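Local coordinates for protein beta-galactosidase (Trichoderma reesei, PDB 3OG2) that probably hydrolyses terminal non-reducing beta-D-galactose residues in beta-D-galactosides, as a family 35 glycoside hydrolase, at residues Y58-V61 against F62-K66; I160-K163 against A164-T167; P258-W261 against R262-L266. All coordinates share one frame; numbering follows the deposited sequence.

In the fold
All three contacts are local and lie in the TIM barrel domain. Each belongs to a different helix. Contact 1 lies within helix 58-66, contact 2 at the end of helix 144-163, and contact 3 at the start of helix 261-268. Contacts 1 and 2 are buried, while contact 3 is at the surface. Their chemistry differs accordingly. Contact 1 adds a buried salt bridge to regular helix bonds. In contact 2 a glutamine side chain and its own backbone N share one carbonyl. Contact 3 pairs a threonine hydroxyl with a carboxylate and brings water to the first turn. Contacts 1 and 2 have centres about 20 Å apart; the centre of contact 3 lies about 32 and 33 Å from theirs.

Contact 1 of 3, residues Y58-V61 against F62-K66; sequences YLDV and FHKIK
H63 N bonds to L59 O at 2.8 Å and K64 N to D60 O at 3.1 Å, the four-residue spacing of an alpha helix. This is helix 58-66, which links strand 38-47 to strand 72-76 in a beta-alpha-beta unit of the TIM barrel. D60 and K64 form a salt bridge along the helix. D60 CG is anti to its backbone N (chi1 -178°), and K64 is extended beyond CG. This brings K64 NZ to 2.9 Å from D60 OD2, on the syn side. The bond from K64 NZ to D60 OD1 is weak, at 3.2 Å. The buried carboxylate also pairs with R352 and R591, and K64 NZ bonds to R352 O. These positive groups would favour the charged form of D60. A methionine in place of K64 would probably leave D60 short of one positive partner and R352 O without this donor. L59 lies over a face of the H63 imidazole in a CH-pi contact. L59 CG sits 3.9 Å from the H63 ring centroid, 23° off the ring normal.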
loop_
_atom_site.group_PDB
_atom_site.type_symbol
_atom_site.label_atom_id
_atom_site.label_comp_id
_atom_site.label_asym_id
_atom_site.label_seq_id
_atom_site.Cartn_x
_atom_site.Cartn_y
_atom_site.Cartn_z
ATOM N N TYR A 58 -0.307 -10.184 -8.684
ATOM C CA TYR A 58 -0.498 -8.791 -9.113
ATOM C C TYR A 58 -1.791 -8.593 -9.854
ATOM O O TYR A 58 -2.471 -7.573 -9.647
ATOM C CB TYR A 58 0.673 -8.363 -9.998
ATOM C CG TYR A 58 2.006 -8.305 -9.277
ATOM C CD1 TYR A 58 2.081 -7.806 -7.968
ATOM C CD2 TYR A 58 3.153 -8.754 -9.923
ATOM C CE1 TYR A 58 3.319 -7.768 -7.304
ATOM C CE2 TYR A 58 4.403 -8.704 -9.267
ATOM C CZ TYR A 58 4.457 -8.214 -7.975
ATOM O OH TYR A 58 5.687 -8.140 -7.305
ATOM N N LEU A 59 -2.214 -9.547 -10.674
ATOM C CA LEU A 59 -3.457 -9.381 -11.414
ATOM C C LEU A 59 -4.641 -9.347 -10.470
ATOM O O LEU A 59 -5.638 -8.661 -10.737
ATOM C CB LEU A 59 -3.642 -10.510 -12.441
ATOM C CG LEU A 59 -4.813 -10.338 -13.395
ATOM C CD1 LEU A 59 -4.788 -9.056 -14.242
ATOM C CD2 LEU A 59 -4.916 -11.577 -14.295
ATOM N N ASP A 60 -4.588 -10.097 -9.372
ATOM C CA ASP A 60 -5.660 -9.994 -8.366
ATOM C C ASP A 60 -5.791 -8.590 -7.861
ATOM O O ASP A 60 -6.911 -8.029 -7.820
ATOM C CB ASP A 60 -5.349 -10.980 -7.226
ATOM C CG ASP A 60 -6.459 -10.945 -6.194
ATOM O OD1 ASP A 60 -7.658 -11.045 -6.572
ATOM O OD2 ASP A 60 -6.168 -10.842 -4.979
ATOM N N VAL A 61 -4.682 -7.975 -7.465
ATOM C CA VAL A 61 -4.835 -6.609 -6.944
ATOM C C VAL A 61 -5.217 -5.694 -8.081
ATOM O O VAL A 61 -6.063 -4.776 -7.850
ATOM C CB VAL A 61 -3.537 -6.291 -6.206
ATOM C CG1 VAL A 61 -3.550 -6.872 -4.797
ATOM C CG2 VAL A 61 -2.357 -6.887 -6.941
ATOM N N PHE A 62 -4.719 -5.823 -9.292
ATOM C CA PHE A 62 -5.145 -4.930 -10.377
ATOM C C PHE A 62 -6.615 -5.098 -10.693
ATOM O O PHE A 62 -7.285 -4.103 -10.992
ATOM C CB PHE A 62 -4.324 -5.167 -11.644
ATOM C CG PHE A 62 -2.940 -4.564 -11.694
ATOM C CD1 PHE A 62 -1.822 -5.377 -11.758
ATOM C CD2 PHE A 62 -2.721 -3.211 -11.693
ATOM C CE1 PHE A 62 -0.542 -4.823 -11.823
ATOM C CE2 PHE A 62 -1.460 -2.643 -11.760
ATOM C CZ PHE A 62 -0.347 -3.448 -11.843
ATOM N N HIS A 63 -7.164 -6.306 -10.647
ATOM C CA HIS A 63 -8.584 -6.463 -10.870
ATOM C C HIS A 63 -9.406 -5.685 -9.834
ATOM O O HIS A 63 -10.436 -5.110 -10.111
ATOM C CB HIS A 63 -8.979 -7.944 -10.675
ATOM C CG HIS A 63 -8.733 -8.856 -11.797
ATOM N ND1 HIS A 63 -8.657 -10.224 -11.659
ATOM C CD2 HIS A 63 -8.644 -8.550 -13.113
ATOM C CE1 HIS A 63 -8.488 -10.754 -12.857
ATOM N NE2 HIS A 63 -8.467 -9.752 -13.765
ATOM N N LYS A 64 -8.917 -5.726 -8.576
ATOM C CA LYS A 64 -9.633 -5.068 -7.471
ATOM C C LYS A 64 -9.520 -3.550 -7.633
ATOM O O LYS A 64 -10.481 -2.829 -7.301
ATOM C CB LYS A 64 -9.050 -5.566 -6.153
ATOM C CG LYS A 64 -9.501 -6.992 -5.872
ATOM C CD LYS A 64 -8.708 -7.717 -4.794
ATOM C CE LYS A 64 -9.382 -9.090 -4.596
ATOM N NZ LYS A 64 -8.616 -9.963 -3.716
ATOM N N ILE A 65 -8.411 -3.038 -8.140
ATOM C CA ILE A 65 -8.302 -1.577 -8.358
ATOM C C ILE A 65 -9.077 -1.155 -9.590
ATOM O O ILE A 65 -9.787 -0.146 -9.562
ATOM C CB ILE A 65 -6.814 -1.232 -8.450
ATOM C CG1 ILE A 65 -6.209 -1.449 -7.048
ATOM C CG2 ILE A 65 -6.621 0.192 -8.974
ATOM C CD1 ILE A 65 -4.723 -1.206 -6.970
ATOM N N LYS A 66 -9.005 -1.915 -10.671
ATOM C CA LYS A 66 -9.789 -1.588 -11.876
ATOM C C LYS A 66 -11.281 -1.541 -11.543
ATOM O O LYS A 66 -12.018 -0.710 -12.058
ATOM C CB LYS A 66 -9.491 -2.635 -12.950
ATOM C CG LYS A 66 -10.206 -2.418 -14.250
ATOM C CD LYS A 66 -9.570 -1.339 -15.112
ATOM C CE LYS A 66 -10.275 -1.356 -16.492
ATOM N NZ LYS A 66 -9.648 -0.296 -17.326
#

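Contact 2 of 3, residues I160-K163 against A164-T167; sequences IIAK and AQIT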
loop_
_atom_site.group_PDB
_atom_site.type_symbol
_atom_site.label_atom_id
_atom_site.label_comp_id
_atom_site.label_asym_id
_atom_site.label_seq_id
_atom_site.Cartn_x
_atom_site.Cartn_y
_atom_site.Cartn_z
ATOM N N ILE A 160 14.430 -0.468 -17.874
ATOM C CA ILE A 160 13.331 -1.425 -17.726
ATOM C C ILE A 160 12.001 -0.709 -17.842
ATOM O O ILE A 160 11.098 -1.137 -18.563
ATOM C CB ILE A 160 13.464 -2.133 -16.364
ATOM C CG1 ILE A 160 14.590 -3.190 -16.409
ATOM C CG2 ILE A 160 12.165 -2.773 -15.905
ATOM C CD1 ILE A 160 15.070 -3.661 -15.062
ATOM N N ILE A 161 11.858 0.419 -17.154
ATOM C CA ILE A 161 10.600 1.183 -17.232
ATOM C C ILE A 161 10.402 1.711 -18.637
ATOM O O ILE A 161 9.290 1.761 -19.174
ATOM C CB ILE A 161 10.659 2.267 -16.162
ATOM C CG1 ILE A 161 10.651 1.647 -14.738
ATOM C CG2 ILE A 161 9.552 3.298 -16.293
ATOM C CD1 ILE A 161 10.668 2.740 -13.668
ATOM N N ALA A 162 11.511 2.146 -19.295
ATOM C CA ALA A 162 11.400 2.724 -20.620
ATOM C C ALA A 162 10.773 1.721 -21.595
ATOM O O ALA A 162 9.937 2.071 -22.437
ATOM C CB ALA A 162 12.765 3.174 -21.176
ATOM N N LYS A 163 11.166 0.448 -21.481
ATOM C CA LYS A 163 10.631 -0.572 -22.398
ATOM C C LYS A 163 9.131 -0.764 -22.189
ATOM O O LYS A 163 8.451 -1.150 -23.144
ATOM C CB LYS A 163 11.429 -1.865 -22.142
ATOM C CG LYS A 163 12.896 -1.739 -22.486
ATOM C CD LYS A 163 13.724 -2.983 -22.299
ATOM C CE LYS A 163 15.116 -2.818 -22.836
ATOM N NZ LYS A 163 16.010 -1.888 -22.094
ATOM N N ALA A 164 8.666 -0.459 -20.994
ATOM C CA ALA A 164 7.245 -0.658 -20.639
ATOM C C ALA A 164 6.424 0.589 -20.912
ATOM O O ALA A 164 5.250 0.652 -20.556
ATOM C CB ALA A 164 7.149 -1.063 -19.190
ATOM N N GLN A 165 6.986 1.643 -21.504
ATOM C CA GLN A 165 6.192 2.832 -21.805
ATOM C C GLN A 165 5.115 2.572 -22.832
ATOM O O GLN A 165 5.216 1.711 -23.711
ATOM C CB GLN A 165 7.151 3.928 -22.354
ATOM C CG GLN A 165 7.998 4.540 -21.221
ATOM C CD GLN A 165 9.031 5.478 -21.801
ATOM O OE1 GLN A 165 9.061 6.673 -21.450
ATOM N NE2 GLN A 165 9.937 5.013 -22.656
ATOM N N ILE A 166 4.046 3.379 -22.693
ATOM C CA ILE A 166 2.931 3.337 -23.622
ATOM C C ILE A 166 3.375 3.588 -25.076
ATOM O O ILE A 166 2.770 3.087 -26.043
ATOM C CB ILE A 166 1.839 4.313 -23.151
ATOM C CG1 ILE A 166 0.557 4.156 -23.922
ATOM C CG2 ILE A 166 2.331 5.780 -23.237
ATOM C CD1 ILE A 166 -0.625 4.960 -23.395
ATOM N N THR A 167 4.495 4.313 -25.274
ATOM C CA THR A 167 5.042 4.571 -26.617
ATOM C C THR A 167 5.608 3.301 -27.212
ATOM O O THR A 167 5.862 3.283 -28.416
ATOM C CB THR A 167 6.140 5.644 -26.506
ATOM O OG1 THR A 167 6.975 5.317 -25.422
ATOM C CG2 THR A 167 5.527 7.005 -26.203
#
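Q165 folds its side chain back against A162, and A162 O takes two bonds from that one residue. Q165 N lies 3.1 Å from A162 O, and Q165 NE2 lies 3.0 Å from it. The two donors come from different directions. The backbone N stands above the carbonyl plane, 66° out of it. NE2 lies in that plane, on a lone pair. The side chain gets there with CG anti to the carbonyl carbon (chi1 -74°) and the chain extended beyond. Q165 NE2 also comes within 3.4 Å of A162 CA. The amide is buried, and its other bonds fix its rotation: NE2 donates to G207 O, while OE1 accepts from I209 N and V210 N.

The contact closes the C-terminal end of helix 144-163, where the chain turns toward barrel strand 172-177. A164 N bonds to I161 O at 2.9 Å, and Q165 N to A162 O, each reaching back three residues instead of four. The second of these bonds closes a type I turn over residues 162-165, with K163 and A164 at its corners. At Q165 the backbone opens out into an extended conformation.

The solvent side is looser. Exposed K163 leads away from the turn and adds no side-chain contact to match that of Q165. The A164 methyl, by contrast, is buried: A164 CB lies 3.5 Å from I161 O and also packs on V172 and F101.

Contact 3 of 3, residues P258-W261 against R262-L266; sequences PTTW and RQDHL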
loop_
_atom_site.group_PDB
_atom_site.type_symbol
_atom_site.label_atom_id
_atom_site.label_comp_id
_atom_site.label_asym_id
_atom_site.label_seq_id
_atom_site.Cartn_x
_atom_site.Cartn_y
_atom_site.Cartn_z
ATOM N N PRO A 258 -8.043 20.551 3.622
ATOM C CA PRO A 258 -7.324 21.529 2.766
ATOM C C PRO A 258 -8.242 22.490 2.046
ATOM O O PRO A 258 -9.198 22.072 1.369
ATOM C CB PRO A 258 -6.657 20.643 1.712
ATOM C CG PRO A 258 -6.847 19.232 2.113
ATOM C CD PRO A 258 -7.893 19.166 3.154
ATOM N N THR A 259 -7.968 23.788 2.178
ATOM C CA THR A 259 -8.886 24.735 1.544
ATOM C C THR A 259 -8.138 25.642 0.559
ATOM O O THR A 259 -8.781 26.536 0.020
ATOM C CB THR A 259 -9.555 25.640 2.597
ATOM O OG1 THR A 259 -8.540 26.348 3.326
ATOM C CG2 THR A 259 -10.367 24.794 3.580
ATOM N N THR A 260 -6.842 25.427 0.316
ATOM C CA THR A 260 -6.097 26.383 -0.511
ATOM C C THR A 260 -5.585 25.811 -1.801
ATOM O O THR A 260 -4.911 26.515 -2.542
ATOM C CB THR A 260 -4.872 26.937 0.268
ATOM O OG1 THR A 260 -3.970 25.879 0.508
ATOM C CG2 THR A 260 -5.293 27.487 1.642
ATOM N N TRP A 261 -5.867 24.537 -2.114
ATOM C CA TRP A 261 -5.104 23.903 -3.186
ATOM C C TRP A 261 -5.485 24.395 -4.582
ATOM O O TRP A 261 -4.606 24.347 -5.467
ATOM C CB TRP A 261 -5.209 22.389 -3.012
ATOM C CG TRP A 261 -4.397 21.861 -1.884
ATOM C CD1 TRP A 261 -3.453 22.494 -1.147
ATOM C CD2 TRP A 261 -4.469 20.522 -1.350
ATOM N NE1 TRP A 261 -2.927 21.662 -0.178
ATOM C CE2 TRP A 261 -3.539 20.440 -0.302
ATOM C CE3 TRP A 261 -5.266 19.404 -1.707
ATOM C CZ2 TRP A 261 -3.328 19.268 0.448
ATOM C CZ3 TRP A 261 -5.055 18.253 -0.963
ATOM C CH2 TRP A 261 -4.116 18.184 0.089
ATOM N N ARG A 262 -6.738 24.783 -4.816
ATOM C CA ARG A 262 -7.047 25.323 -6.155
ATOM C C ARG A 262 -6.214 26.571 -6.398
ATOM O O ARG A 262 -5.577 26.755 -7.433
ATOM C CB ARG A 262 -8.553 25.602 -6.231
ATOM C CG ARG A 262 -8.917 26.437 -7.449
ATOM C CD ARG A 262 -8.652 25.678 -8.760
ATOM N NE ARG A 262 -9.122 26.565 -9.861
ATOM C CZ ARG A 262 -8.833 26.499 -11.139
ATOM N NH1 ARG A 262 -8.015 25.497 -11.526
ATOM N NH2 ARG A 262 -9.357 27.422 -11.952
ATOM N N GLN A 263 -6.222 27.507 -5.444
ATOM C CA GLN A 263 -5.431 28.745 -5.608
ATOM C C GLN A 263 -3.934 28.445 -5.610
ATOM O O GLN A 263 -3.198 29.059 -6.408
ATOM C CB GLN A 263 -5.726 29.746 -4.483
ATOM C CG GLN A 263 -5.075 31.101 -4.822
ATOM C CD GLN A 263 -5.577 31.694 -6.148
ATOM O OE1 GLN A 263 -6.788 31.810 -6.360
ATOM N NE2 GLN A 263 -4.656 32.101 -7.052
ATOM N N ASP A 264 -3.464 27.538 -4.766
ATOM C CA ASP A 264 -2.034 27.197 -4.818
ATOM C C ASP A 264 -1.688 26.667 -6.210
ATOM O O ASP A 264 -0.631 26.986 -6.727
ATOM C CB ASP A 264 -1.716 26.122 -3.798
ATOM C CG ASP A 264 -1.867 26.544 -2.365
ATOM O OD1 ASP A 264 -1.687 27.771 -2.074
ATOM O OD2 ASP A 264 -2.112 25.675 -1.498
ATOM N N HIS A 265 -2.573 25.883 -6.808
ATOM C CA HIS A 265 -2.306 25.311 -8.131
ATOM C C HIS A 265 -2.184 26.418 -9.162
ATOM O O HIS A 265 -1.277 26.476 -10.011
ATOM C CB HIS A 265 -3.471 24.347 -8.492
ATOM C CG HIS A 265 -3.220 23.880 -9.908
ATOM N ND1 HIS A 265 -2.098 23.130 -10.218
ATOM C CD2 HIS A 265 -3.871 24.097 -11.061
ATOM C CE1 HIS A 265 -2.115 22.896 -11.554
ATOM N NE2 HIS A 265 -3.178 23.465 -12.073
ATOM N N LEU A 266 -3.126 27.371 -9.119
ATOM C CA LEU A 266 -3.055 28.503 -10.033
ATOM C C LEU A 266 -1.820 29.341 -9.799
ATOM O O LEU A 266 -1.307 29.924 -10.754
ATOM C CB LEU A 266 -4.286 29.383 -9.849
ATOM C CG LEU A 266 -5.581 28.684 -10.346
ATOM C CD1 LEU A 266 -6.785 29.544 -9.953
ATOM C CD2 LEU A 266 -5.502 28.338 -11.827
HETATM O O HOH W 1 -8.916 24.771 -2.941
HETATM O O HOH W 2 -8.061 27.493 -3.167
#
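W261 turns an edge of its indole to the carboxylate of D264. W261 CD1 lies 3.5 Å from D264 OD2, which is in the ring plane. The ring and carboxylate planes are 50° apart. One face of the indole is covered by P258, whose CB stands 3.6 Å above the plane, over the ring centre. The indole also meets H237 edge-to-face, and the W261 side chain touches L276 and F279 of strand 275-280.

D264 OD2 is also gripped by T260. T260 OG1 donates to it at 2.7 Å, coming from above the carboxylate plane, 37° out of it. T260 OG1 stands between its own backbone N and carbonyl carbon (chi1 65°), which turns the hydroxyl to the aspartate.

This is the first turn of helix 261-268, which connects the parallel strands 236-239 and 275-280 of the TIM barrel. D264 N bonds to T260 O at 2.8 Å, and H265 N to W261 O at 2.9 Å. The T260 hydroxyl and the helix start would favour a charged D264, though the nearby T260 O probably works against it.

Two waters serve the first turn. Water 1 accepts from R262 N and water 2 from Q263 N, each at 2.9 Å. Each makes a weak bond to T259 O. Further along, L266 CD1 lies 3.6 Å above the plane of the R262 guanidinium, toward its rim, and R262 packs on T379 and P380.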